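Local coordinates for uncharacterized protein (Streptococcus pneumoniae, PDB 3LFT), which probably serves as the substrate-binding protein of an ABC transporter, holding L-tryptophan between its two lobes, at residues G137-S142 with A177-V182. Sequence-based numbering, arbitrary orientation.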
ATOM      1  N   GLY A 137      16.861  -5.783   7.187  1.00  5.24           N
ATOM      2  CA  GLY A 137      17.058  -5.201   5.857  1.00  6.29           C
ATOM      3  C   GLY A 137      15.722  -4.696   5.339  1.00  6.03           C
ATOM      4  O   GLY A 137      14.767  -5.469   5.227  1.00  6.42           O
ATOM      5  N   ALA A 138      15.650  -3.407   5.020  1.00  6.50           N
ATOM      6  CA  ALA A 138      14.456  -2.794   4.447  1.00  6.47           C
ATOM      7  C   ALA A 138      14.562  -2.896   2.926  1.00  6.41           C
ATOM      8  O   ALA A 138      15.441  -2.273   2.341  1.00  6.74           O
ATOM      9  CB  ALA A 138      14.348  -1.315   4.894  1.00  6.57           C
ATOM     10  N   LEU A 139      13.704  -3.706   2.306  1.00  6.01           N
ATOM     11  CA  LEU A 139      13.651  -3.874   0.845  1.00  5.68           C
ATOM     12  C   LEU A 139      12.481  -3.059   0.301  1.00  6.37           C
ATOM     13  O   LEU A 139      11.346  -3.271   0.700  1.00  6.81           O
ATOM     14  CB  LEU A 139      13.474  -5.355   0.520  1.00  6.59           C
ATOM     15  CG  LEU A 139      13.303  -5.707  -0.960  1.00  5.93           C
ATOM     16  CD1 LEU A 139      14.582  -5.411  -1.731  1.00  8.59           C
ATOM     17  CD2 LEU A 139      12.911  -7.160  -1.104  1.00  7.36           C
ATOM     18  N   TYR A 140      12.760  -2.149  -0.621  1.00  6.39           N
ATOM     19  CA  TYR A 140      11.733  -1.221  -1.109  1.00  6.33           C
ATOM     20  C   TYR A 140      12.219  -0.575  -2.380  1.00  6.01           C
ATOM     21  O   TYR A 140      13.397  -0.702  -2.757  1.00  7.24           O
ATOM     22  CB  TYR A 140      11.446  -0.134  -0.073  1.00  7.16           C
ATOM     23  CG  TYR A 140      12.560   0.860   0.191  1.00  7.34           C
ATOM     24  CD1 TYR A 140      12.454   2.182  -0.268  1.00  9.51           C
ATOM     25  CD2 TYR A 140      13.700   0.504   0.919  1.00  9.92           C
ATOM     26  CE1 TYR A 140      13.449   3.115  -0.013  1.00  9.43           C
ATOM     27  CE2 TYR A 140      14.702   1.438   1.167  1.00  9.82           C
ATOM     28  CZ  TYR A 140      14.554   2.742   0.716  1.00 10.37           C
ATOM     29  OH  TYR A 140      15.556   3.667   0.973  1.00 12.90           O
ATOM     30  N   SER A 141      11.321   0.151  -3.034  1.00  6.41           N
ATOM     31  CA  SER A 141      11.702   0.815  -4.277  1.00  7.46           C
ATOM     32  C   SER A 141      12.095   2.274  -4.070  1.00  7.31           C
ATOM     33  O   SER A 141      11.413   3.016  -3.348  1.00  8.94           O
ATOM     34  CB  SER A 141      10.562   0.693  -5.263  1.00  8.67           C
ATOM     35  OG  SER A 141      10.955   1.327  -6.465  1.00 12.05           O
ATOM     36  N   SER A 142      13.183   2.685  -4.720  1.00  7.43           N
ATOM     37  CA  SER A 142      13.545   4.098  -4.809  1.00  8.62           C
ATOM     38  C   SER A 142      12.558   4.870  -5.728  1.00  8.47           C
ATOM     39  O   SER A 142      12.598   6.101  -5.784  1.00 12.14           O
ATOM     40  CB  SER A 142      14.994   4.241  -5.284  1.00  8.76           C
ATOM     41  OG  SER A 142      15.203   3.518  -6.492  1.00  8.26           O
ATOM     42  N   ALA A 177      15.762 -10.053  -7.094  1.00  6.43           N
ATOM     43  CA  ALA A 177      16.385 -11.340  -6.790  1.00  6.04           C
ATOM     44  C   ALA A 177      17.824 -11.178  -6.303  1.00  6.10           C
ATOM     45  O   ALA A 177      18.201 -11.750  -5.271  1.00  5.60           O
ATOM     46  CB  ALA A 177      16.320 -12.282  -7.997  1.00  6.08           C
ATOM     47  N   SER A 178      18.616 -10.389  -7.028  1.00  6.25           N
ATOM     48  CA  SER A 178      20.020 -10.197  -6.681  1.00  6.52           C
ATOM     49  C   SER A 178      20.168  -9.417  -5.370  1.00  6.20           C
ATOM     50  O   SER A 178      21.065  -9.688  -4.581  1.00  6.57           O
ATOM     51  CB  SER A 178      20.788  -9.514  -7.822  1.00  6.83           C
ATOM     52  OG  SER A 178      20.258  -8.225  -8.081  1.00  9.34           O
ATOM     53  N   THR A 179      19.255  -8.477  -5.125  1.00  6.01           N
ATOM     54  CA  THR A 179      19.296  -7.699  -3.896  1.00  6.06           C
ATOM     55  C   THR A 179      18.967  -8.581  -2.702  1.00  5.59           C
ATOM     56  O   THR A 179      19.616  -8.483  -1.659  1.00  6.00           O
ATOM     57  CB  THR A 179      18.365  -6.472  -3.956  1.00  5.78           C
ATOM     58  OG1 THR A 179      18.827  -5.595  -4.993  1.00  6.22           O
ATOM     59  CG2 THR A 179      18.374  -5.715  -2.655  1.00  8.59           C
ATOM     60  N   VAL A 180      17.971  -9.449  -2.855  1.00  4.69           N
ATOM     61  CA  VAL A 180      17.643 -10.372  -1.769  1.00  5.16           C
ATOM     62  C   VAL A 180      18.856 -11.239  -1.428  1.00  5.10           C
ATOM     63  O   VAL A 180      19.173 -11.437  -0.242  1.00  5.10           O
ATOM     64  CB  VAL A 180      16.384 -11.228  -2.054  1.00  5.06           C
ATOM     65  CG1 VAL A 180      16.212 -12.343  -0.997  1.00  6.90           C
ATOM     66  CG2 VAL A 180      15.151 -10.352  -2.082  1.00  5.52           C
ATOM     67  N   THR A 181      19.542 -11.734  -2.456  1.00  5.18           N
ATOM     68  CA  THR A 181      20.700 -12.586  -2.226  1.00  6.03           C
ATOM     69  C   THR A 181      21.778 -11.857  -1.420  1.00  5.87           C
ATOM     70  O   THR A 181      22.313 -12.407  -0.445  1.00  6.22           O
ATOM     71  CB  THR A 181      21.245 -13.112  -3.552  1.00  5.78           C
ATOM     72  OG1 THR A 181      20.262 -13.962  -4.154  1.00  7.19           O
ATOM     73  CG2 THR A 181      22.519 -13.911  -3.341  1.00  7.39           C
ATOM     74  N   VAL A 182      22.068 -10.616  -1.800  1.00  5.89           N
ATOM     75  CA  VAL A 182      23.043  -9.798  -1.083  1.00  6.09           C
ATOM     76  C   VAL A 182      22.604  -9.507   0.361  1.00  5.75           C
ATOM     77  O   VAL A 182      23.351  -9.725   1.318  1.00  6.12           O
ATOM     78  CB  VAL A 182      23.331  -8.462  -1.838  1.00  6.41           C
ATOM     79  CG1 VAL A 182      24.192  -7.522  -0.986  1.00  7.26           C
ATOM     80  CG2 VAL A 182      23.964  -8.732  -3.191  1.00  8.38           C
TER
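Segments 137-142 and 177-182, lying on strand 135-141 and helix 176-183, come nearest at L139 and V180, with CA atoms 8.1 Å apart, and no hydrogen bond joins the two segments. This is the seam between sheet and helix layer in an alpha/beta sandwich lobe of the periplasmic-binding-protein type. Strand 135-141 lies inside a four-strand parallel sheet, between strands 164-170 and 189-192, and helix 176-183 links those two neighbours as a right-handed beta-alpha-beta crossover that passes over it.

The contact hangs on one leucine. L139 sends its side chain off the sheet toward the helix: with CG anti to the backbone N (chi1 176°), the fork is carried outward and each methyl finds a different residue of the same helical turn. CD1 reaches T179, while CD2 reaches V180, whose side chain runs at about a right angle to that of L139. The spacing is ordinary van der Waals packing, and both L139 and V180 are buried.

T179 meets the leucine with its methyl. OG1 lies beside the backbone N (chi1 -63°), hydrogen-bonded to E175 O one turn earlier, while CG2 faces L139. The same threonine side chain also touches F168 and V170 on the adjoining strand. V205 of helix 202-208 packs against L139 as well, and S208 of that helix touches V180, so helix 202-208 borders the contact.

The bound tryptophan is about 12 Å from the L139 side chain, so this is packing within the lobe away from the ligand. The two nearest approaches between strand and helix are L139 CD1 to T179 CG2 at 3.9 Å and L139 CD2 to V180 CG2 at 4.0 Å.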